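Local coordinates for regulatory protein E2 (Bovine papillomavirus type 1, PDB 2JEX) that helps initiate viral DNA replication by assisting the E1 protein and regulates viral transcription, here represented by its N-terminal transactivation domain, at residues 71-75 with 97-102; 11-15 with 35-39. The protein carries 1 engineered substitution. All coordinates share one frame; numbering follows the deposited sequence.

Contact 1. Residues 71-75 with 97-102; sequences QAIEM and TSWDRY
Glu74 OE2 is gripped by two groups: it accepts a hydrogen bond from Tyr102 OH at 2.8 Å and forms a salt bridge with Arg108 NE. The contact joins helix 62-83 of the three-helix N-terminal part of the transactivation domain to the short helix 99-103, which precedes the large antiparallel sheet in the chain and has Ser98 at its N-cap position. The phenol reaches OE2 on its anti side, 28° out of the carboxylate plane, and the carboxylate stands nearly perpendicular to the tyrosine ring, with OE2 at the ring edge. An acid suits this place because a hydroxyl and a guanidinium both point at it; the arginine probably favours the ionised form. Its other oxygen, OE1, approaches the edge of the Trp99 indole near the ring plane, 3.5 Å from CH2, where the ring hydrogens carry slight positive charge.

Gln71 lies across one indole face. Its CG makes a CH-pi contact, 3.5 Å from the centroid of the six-membered ring, and the amide stacks further along, toward the rim, its plane 28° from that of the indole. With CG anti to the carbonyl carbon (chi1 -65°) and the chain extended beyond it, glutamine suits the place because its aliphatic CG can sit over the six-membered ring while its flat amide reaches the rim.

Met75 fills the space between the two aromatic residues. Its sulfur sits over the face of Tyr102, SD lying 4.1 Å from the ring centroid, a Met-aromatic contact, while it meets Trp99 obliquely. Bends at chi2 and chi3 let this flexible chain curl between the rings, and beyond the sulfur the methyl CE reaches the turn before the helix, 3.2 Å from Thr97 O, a carbonyl that also accepts a hydrogen bond from Trp33 NE1.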
ATOM      1  N   GLN A  71      -3.591   9.655   7.321  1.00 67.97           N
ATOM      2  CA  GLN A  71      -3.416   8.653   6.264  1.00 66.41           C
ATOM      3  C   GLN A  71      -4.110   9.103   4.984  1.00 67.14           C
ATOM      4  O   GLN A  71      -3.553   9.015   3.897  1.00 67.67           O
ATOM      5  CB  GLN A  71      -3.983   7.312   6.717  1.00 65.53           C
ATOM      6  CG  GLN A  71      -3.234   6.695   7.919  1.00 64.59           C
ATOM      7  CD  GLN A  71      -3.776   5.329   8.331  1.00 67.39           C
ATOM      8  OE1 GLN A  71      -3.060   4.524   8.952  1.00 71.52           O
ATOM      9  NE2 GLN A  71      -5.040   5.059   8.000  1.00 70.98           N
ATOM     10  N   ALA A  72      -5.326   9.619   5.140  1.00 67.50           N
ATOM     11  CA  ALA A  72      -6.144  10.068   4.028  1.00 67.04           C
ATOM     12  C   ALA A  72      -5.580  11.329   3.380  1.00 67.18           C
ATOM     13  O   ALA A  72      -5.617  11.458   2.166  1.00 68.18           O
ATOM     14  CB  ALA A  72      -7.582  10.267   4.481  1.00 66.11           C
ATOM     15  N   ILE A  73      -5.053  12.252   4.182  1.00 67.49           N
ATOM     16  CA  ILE A  73      -4.329  13.421   3.658  1.00 67.45           C
ATOM     17  C   ILE A  73      -3.189  12.943   2.734  1.00 68.52           C
ATOM     18  O   ILE A  73      -3.097  13.366   1.570  1.00 67.92           O
ATOM     19  CB  ILE A  73      -3.791  14.322   4.811  1.00 66.89           C
ATOM     20  CG1 ILE A  73      -4.944  15.078   5.489  1.00 68.52           C
ATOM     21  CG2 ILE A  73      -2.749  15.312   4.315  1.00 66.06           C
ATOM     22  CD1 ILE A  73      -4.635  15.646   6.896  1.00 66.83           C
ATOM     23  N   GLU A  74      -2.361  12.034   3.260  1.00 68.87           N
ATOM     24  CA  GLU A  74      -1.226  11.465   2.535  1.00 69.97           C
ATOM     25  C   GLU A  74      -1.620  10.783   1.223  1.00 70.47           C
ATOM     26  O   GLU A  74      -0.920  10.929   0.209  1.00 70.35           O
ATOM     27  CB  GLU A  74      -0.449  10.484   3.415  1.00 69.41           C
ATOM     28  CG  GLU A  74       0.754   9.896   2.721  1.00 68.61           C
ATOM     29  CD  GLU A  74       1.695   9.178   3.656  1.00 72.56           C
ATOM     30  OE1 GLU A  74       1.378   9.056   4.863  1.00 74.40           O
ATOM     31  OE2 GLU A  74       2.760   8.730   3.177  1.00 70.22           O
ATOM     32  N   MET A  75      -2.720  10.034   1.259  1.00 70.48           N
ATOM     33  CA  MET A  75      -3.242   9.369   0.075  1.00 70.51           C
ATOM     34  C   MET A  75      -3.763  10.391  -0.930  1.00 70.71           C
ATOM     35  O   MET A  75      -3.385  10.366  -2.100  1.00 72.02           O
ATOM     36  CB  MET A  75      -4.330   8.344   0.439  1.00 70.45           C
ATOM     37  CG  MET A  75      -3.843   7.140   1.247  1.00 66.02           C
ATOM     38  SD  MET A  75      -2.496   6.171   0.508  1.00 68.86           S
ATOM     39  CE  MET A  75      -3.435   5.015  -0.496  1.00 64.65           C
ATOM     40  N   THR A  97      -5.101   1.665  -4.877  1.00 65.93           N
ATOM     41  CA  THR A  97      -4.989   2.951  -4.206  1.00 65.37           C
ATOM     42  C   THR A  97      -5.436   2.859  -2.740  1.00 65.08           C
ATOM     43  O   THR A  97      -5.902   3.844  -2.157  1.00 64.77           O
ATOM     44  CB  THR A  97      -5.797   4.022  -4.961  1.00 65.16           C
ATOM     45  OG1 THR A  97      -7.127   3.539  -5.193  1.00 66.01           O
ATOM     46  CG2 THR A  97      -5.150   4.337  -6.302  1.00 64.16           C
ATOM     47  N   SER A  98      -5.287   1.668  -2.157  1.00 64.68           N
ATOM     48  CA  SER A  98      -5.608   1.449  -0.749  1.00 65.07           C
ATOM     49  C   SER A  98      -4.374   1.631   0.140  1.00 65.08           C
ATOM     50  O   SER A  98      -3.238   1.458  -0.303  1.00 64.74           O
ATOM     51  CB  SER A  98      -6.256   0.076  -0.532  1.00 64.48           C
ATOM     52  OG  SER A  98      -5.344  -0.972  -0.821  1.00 66.38           O
ATOM     53  N   TRP A  99      -4.616   2.001   1.392  1.00 66.54           N
ATOM     54  CA  TRP A  99      -3.553   2.263   2.363  1.00 68.03           C
ATOM     55  C   TRP A  99      -2.664   1.048   2.629  1.00 67.84           C
ATOM     56  O   TRP A  99      -1.419   1.180   2.707  1.00 67.16           O
ATOM     57  CB  TRP A  99      -4.163   2.769   3.669  1.00 69.60           C
ATOM     58  CG  TRP A  99      -3.139   3.011   4.739  1.00 72.26           C
ATOM     59  CD1 TRP A  99      -2.795   2.126   5.764  1.00 68.69           C
ATOM     60  CD2 TRP A  99      -2.302   4.219   4.879  1.00 67.50           C
ATOM     61  NE1 TRP A  99      -1.813   2.714   6.549  1.00 66.38           N
ATOM     62  CE2 TRP A  99      -1.490   3.995   6.030  1.00 66.52           C
ATOM     63  CE3 TRP A  99      -2.181   5.485   4.154  1.00 67.97           C
ATOM     64  CZ2 TRP A  99      -0.552   4.984   6.481  1.00 69.18           C
ATOM     65  CZ3 TRP A  99      -1.260   6.450   4.632  1.00 71.01           C
ATOM     66  CH2 TRP A  99      -0.464   6.204   5.782  1.00 71.63           C
ATOM     67  N   ASP A 100      -3.286  -0.135   2.729  1.00 68.07           N
ATOM     68  CA  ASP A 100      -2.542  -1.387   2.937  1.00 68.77           C
ATOM     69  C   ASP A 100      -1.631  -1.704   1.758  1.00 69.27           C
ATOM     70  O   ASP A 100      -0.507  -2.176   1.948  1.00 70.01           O
ATOM     71  CB  ASP A 100      -3.490  -2.565   3.189  1.00 68.96           C
ATOM     72  CG  ASP A 100      -4.184  -2.491   4.542  1.00 72.38           C
ATOM     73  OD1 ASP A 100      -3.654  -1.819   5.461  1.00 79.96           O
ATOM     74  OD2 ASP A 100      -5.266  -3.110   4.687  1.00 74.24           O
ATOM     75  N   ARG A 101      -2.104  -1.457   0.541  1.00 68.74           N
ATOM     76  CA  ARG A 101      -1.254  -1.659  -0.623  1.00 68.78           C
ATOM     77  C   ARG A 101      -0.061  -0.698  -0.549  1.00 68.17           C
ATOM     78  O   ARG A 101       1.085  -1.099  -0.758  1.00 68.28           O
ATOM     79  CB  ARG A 101      -2.049  -1.463  -1.919  1.00 69.09           C
ATOM     80  CG  ARG A 101      -1.246  -1.693  -3.211  1.00 71.35           C
ATOM     81  CD  ARG A 101      -1.054  -3.167  -3.539  1.00 68.98           C
ATOM     82  NE  ARG A 101      -2.322  -3.845  -3.817  1.00 72.66           N
ATOM     83  CZ  ARG A 101      -2.867  -3.988  -5.024  1.00 76.87           C
ATOM     84  NH1 ARG A 101      -2.263  -3.516  -6.111  1.00 74.83           N
ATOM     85  NH2 ARG A 101      -4.028  -4.616  -5.148  1.00 78.06           N
ATOM     86  N   TYR A 102      -0.351   0.563  -0.221  1.00 66.85           N
ATOM     87  CA  TYR A 102       0.646   1.634  -0.140  1.00 65.28           C
ATOM     88  C   TYR A 102       1.702   1.339   0.922  1.00 65.47           C
ATOM     89  O   TYR A 102       2.869   1.722   0.797  1.00 63.79           O
ATOM     90  CB  TYR A 102      -0.083   2.946   0.190  1.00 64.14           C
ATOM     91  CG  TYR A 102       0.780   4.185   0.295  1.00 61.40           C
ATOM     92  CD1 TYR A 102       1.453   4.701  -0.822  1.00 55.32           C
ATOM     93  CD2 TYR A 102       0.889   4.871   1.500  1.00 61.87           C
ATOM     94  CE1 TYR A 102       2.230   5.862  -0.727  1.00 49.61           C
ATOM     95  CE2 TYR A 102       1.663   6.036   1.602  1.00 62.36           C
ATOM     96  CZ  TYR A 102       2.334   6.516   0.484  1.00 57.50           C
ATOM     97  OH  TYR A 102       3.095   7.652   0.597  1.00 57.91           O
TER

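Contact 2. Residues 11-15 with 35-39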
ATOM      1  N   ALA A  11     -19.811  12.829   3.432  1.00 70.75           N
ATOM      2  CA  ALA A  11     -18.475  12.244   3.376  1.00 69.48           C
ATOM      3  C   ALA A  11     -18.484  10.719   3.531  1.00 69.40           C
ATOM      4  O   ALA A  11     -17.709  10.019   2.868  1.00 69.16           O
ATOM      5  CB  ALA A  11     -17.579  12.877   4.410  1.00 69.31           C
ATOM      6  N   GLN A  12     -19.360  10.217   4.398  1.00 68.74           N
ATOM      7  CA  GLN A  12     -19.529   8.774   4.590  1.00 68.84           C
ATOM      8  C   GLN A  12     -20.265   8.115   3.419  1.00 69.03           C
ATOM      9  O   GLN A  12     -19.935   6.994   3.017  1.00 68.81           O
ATOM     10  CB  GLN A  12     -20.273   8.499   5.893  1.00 68.66           C
ATOM     11  CG  GLN A  12     -19.451   8.771   7.128  1.00 69.18           C
ATOM     12  CD  GLN A  12     -20.298   8.892   8.374  1.00 72.13           C
ATOM     13  OE1 GLN A  12     -21.438   9.351   8.319  1.00 73.38           O
ATOM     14  NE2 GLN A  12     -19.739   8.488   9.513  1.00 71.65           N
ATOM     15  N   GLU A  13     -21.269   8.823   2.895  1.00 69.28           N
ATOM     16  CA  GLU A  13     -22.056   8.388   1.741  1.00 69.22           C
ATOM     17  C   GLU A  13     -21.219   8.366   0.461  1.00 68.87           C
ATOM     18  O   GLU A  13     -21.430   7.519  -0.402  1.00 69.31           O
ATOM     19  CB  GLU A  13     -23.266   9.311   1.554  1.00 69.47           C
ATOM     20  CG  GLU A  13     -24.434   8.706   0.787  1.00 70.60           C
ATOM     21  CD  GLU A  13     -25.409   7.971   1.692  1.00 75.30           C
ATOM     22  OE1 GLU A  13     -26.605   8.345   1.704  1.00 77.51           O
ATOM     23  OE2 GLU A  13     -24.985   7.030   2.399  1.00 75.77           O
ATOM     24  N   THR A  14     -20.286   9.308   0.344  1.00 68.76           N
ATOM     25  CA  THR A  14     -19.358   9.378  -0.788  1.00 68.77           C
ATOM     26  C   THR A  14     -18.436   8.152  -0.849  1.00 69.01           C
ATOM     27  O   THR A  14     -18.224   7.581  -1.928  1.00 69.27           O
ATOM     28  CB  THR A  14     -18.526  10.688  -0.760  1.00 68.56           C
ATOM     29  OG1 THR A  14     -19.402  11.808  -0.920  1.00 68.02           O
ATOM     30  CG2 THR A  14     -17.507  10.714  -1.882  1.00 68.91           C
ATOM     31  N   GLN A  15     -17.904   7.757   0.309  1.00 69.20           N
ATOM     32  CA  GLN A  15     -17.080   6.561   0.431  1.00 69.53           C
ATOM     33  C   GLN A  15     -17.884   5.323   0.053  1.00 70.25           C
ATOM     34  O   GLN A  15     -17.406   4.480  -0.713  1.00 70.11           O
ATOM     35  CB  GLN A  15     -16.546   6.414   1.857  1.00 69.69           C
ATOM     36  CG  GLN A  15     -15.482   7.418   2.259  1.00 69.08           C
ATOM     37  CD  GLN A  15     -15.325   7.507   3.768  1.00 69.33           C
ATOM     38  OE1 GLN A  15     -14.836   6.580   4.419  1.00 68.45           O
ATOM     39  NE2 GLN A  15     -15.743   8.629   4.332  1.00 68.94           N
ATOM     40  N   ALA A  35     -12.822  12.356   0.897  1.00 68.77           N
ATOM     41  CA  ALA A  35     -13.994  12.112   1.721  1.00 68.52           C
ATOM     42  C   ALA A  35     -13.631  11.390   3.016  1.00 68.62           C
ATOM     43  O   ALA A  35     -14.253  11.631   4.049  1.00 68.56           O
ATOM     44  CB  ALA A  35     -15.033  11.331   0.943  1.00 68.82           C
ATOM     45  N   VAL A  36     -12.628  10.513   2.960  1.00 68.63           N
ATOM     46  CA  VAL A  36     -12.102   9.866   4.175  1.00 68.27           C
ATOM     47  C   VAL A  36     -11.477  10.922   5.084  1.00 68.47           C
ATOM     48  O   VAL A  36     -11.684  10.903   6.302  1.00 69.01           O
ATOM     49  CB  VAL A  36     -11.084   8.722   3.880  1.00 68.47           C
ATOM     50  CG1 VAL A  36     -10.586   8.089   5.193  1.00 66.64           C
ATOM     51  CG2 VAL A  36     -11.708   7.627   2.993  1.00 67.12           C
ATOM     52  N   ARG A  37     -10.749  11.854   4.468  1.00 68.34           N
ATOM     53  CA  ARG A  37     -10.117  12.979   5.148  1.00 67.62           C
ATOM     54  C   ARG A  37     -11.143  13.853   5.866  1.00 67.98           C
ATOM     55  O   ARG A  37     -11.001  14.137   7.058  1.00 68.89           O
ATOM     56  CB  ARG A  37      -9.350  13.815   4.130  1.00 67.04           C
ATOM     57  CG  ARG A  37      -8.767  15.094   4.688  1.00 67.22           C
ATOM     58  CD  ARG A  37      -7.981  15.830   3.629  1.00 67.56           C
ATOM     59  NE  ARG A  37      -7.333  17.026   4.161  1.00 67.92           N
ATOM     60  CZ  ARG A  37      -6.449  17.756   3.491  1.00 66.25           C
ATOM     61  NH1 ARG A  37      -6.114  17.416   2.256  1.00 66.69           N
ATOM     62  NH2 ARG A  37      -5.907  18.832   4.051  1.00 61.73           N
ATOM     63  N   THR A  38     -12.159  14.283   5.120  1.00 67.54           N
ATOM     64  CA  THR A  38     -13.254  15.079   5.643  1.00 67.22           C
ATOM     65  C   THR A  38     -13.903  14.383   6.848  1.00 67.36           C
ATOM     66  O   THR A  38     -13.950  14.967   7.919  1.00 67.62           O
ATOM     67  CB  THR A  38     -14.279  15.418   4.520  1.00 67.84           C
ATOM     68  OG1 THR A  38     -13.585  16.042   3.431  1.00 66.50           O
ATOM     69  CG2 THR A  38     -15.397  16.357   5.020  1.00 63.94           C
ATOM     70  N   GLU A  39     -14.331  13.127   6.689  1.00 67.43           N
ATOM     71  CA  GLU A  39     -14.980  12.373   7.780  1.00 67.53           C
ATOM     72  C   GLU A  39     -14.159  12.351   9.068  1.00 67.16           C
ATOM     73  O   GLU A  39     -14.659  12.678  10.140  1.00 67.59           O
ATOM     74  CB  GLU A  39     -15.314  10.934   7.353  1.00 67.23           C
ATOM     75  CG  GLU A  39     -15.878  10.068   8.491  1.00 66.59           C
ATOM     76  CD  GLU A  39     -16.137   8.619   8.090  1.00 68.15           C
ATOM     77  OE1 GLU A  39     -15.627   8.174   7.042  1.00 71.82           O
ATOM     78  OE2 GLU A  39     -16.858   7.919   8.827  1.00 67.95           O
TER
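The Glu39 carboxylate receives Gln12 and Gln15 over the same face, one amide for each oxygen. Gln12 NE2 donates to Glu39 OE2 at 3.0 Å, from 45° out of the carboxylate plane, and the aliphatic CG of Gln12 also lies over this face, 3.5 Å from Glu39 CD. Gln15 NE2 bonds to Glu39 OE1 at 2.8 Å. The Gln15 amide in turn has Val36 CG2 over one of its faces, 3.7 Å from Gln15 CD, so a methyl flanks the group that makes the polar bond.

These residues join two neighbouring helices of the N-terminal three-helix bundle, 4-21 and 26-48; the axes of segments 11-15 and 35-39 run roughly antiparallel, at 150°, and approach to 8.5 Å. Small residues allow that spacing: Ala35 CB rests 3.5 Å from Ala11 O and also meets the methyl of Thr14, while Ala11 CB faces the opposing backbone near Glu39 N. Glu39 reaches across with CG anti to its own backbone N (chi1 175°) and the chain extended.

Gln15 NE2 also donates to Ala11 O, one turn earlier on its own helix, at 2.8 Å. Both of its bonds thus hold the amide in place, and the two glutamines share out the oxygens of a single acid: neutral donors that probably steady the Glu39 charge without neutralising it.

From the N terminus, helix 4-21 turns back through a short connection into helix 26-48, and contact 2 closes this hairpin. The chain then passes through a small two-stranded sheet into helix 62-83, and contact 1 closes the following loop, joining that helix to helix 99-103 on the way to the large antiparallel sheet. The two loops follow one another in series, neither nested nor crossing. Helix 26-48 connects them: Ala72 packs against Val36 and Arg37, and Ile73 CG1 lies 3.4 Å from Arg37 NE. Contact 2 thus holds two helices of the bundle together, while contact 1 ties its third helix toward the sheet-bearing part of the domain.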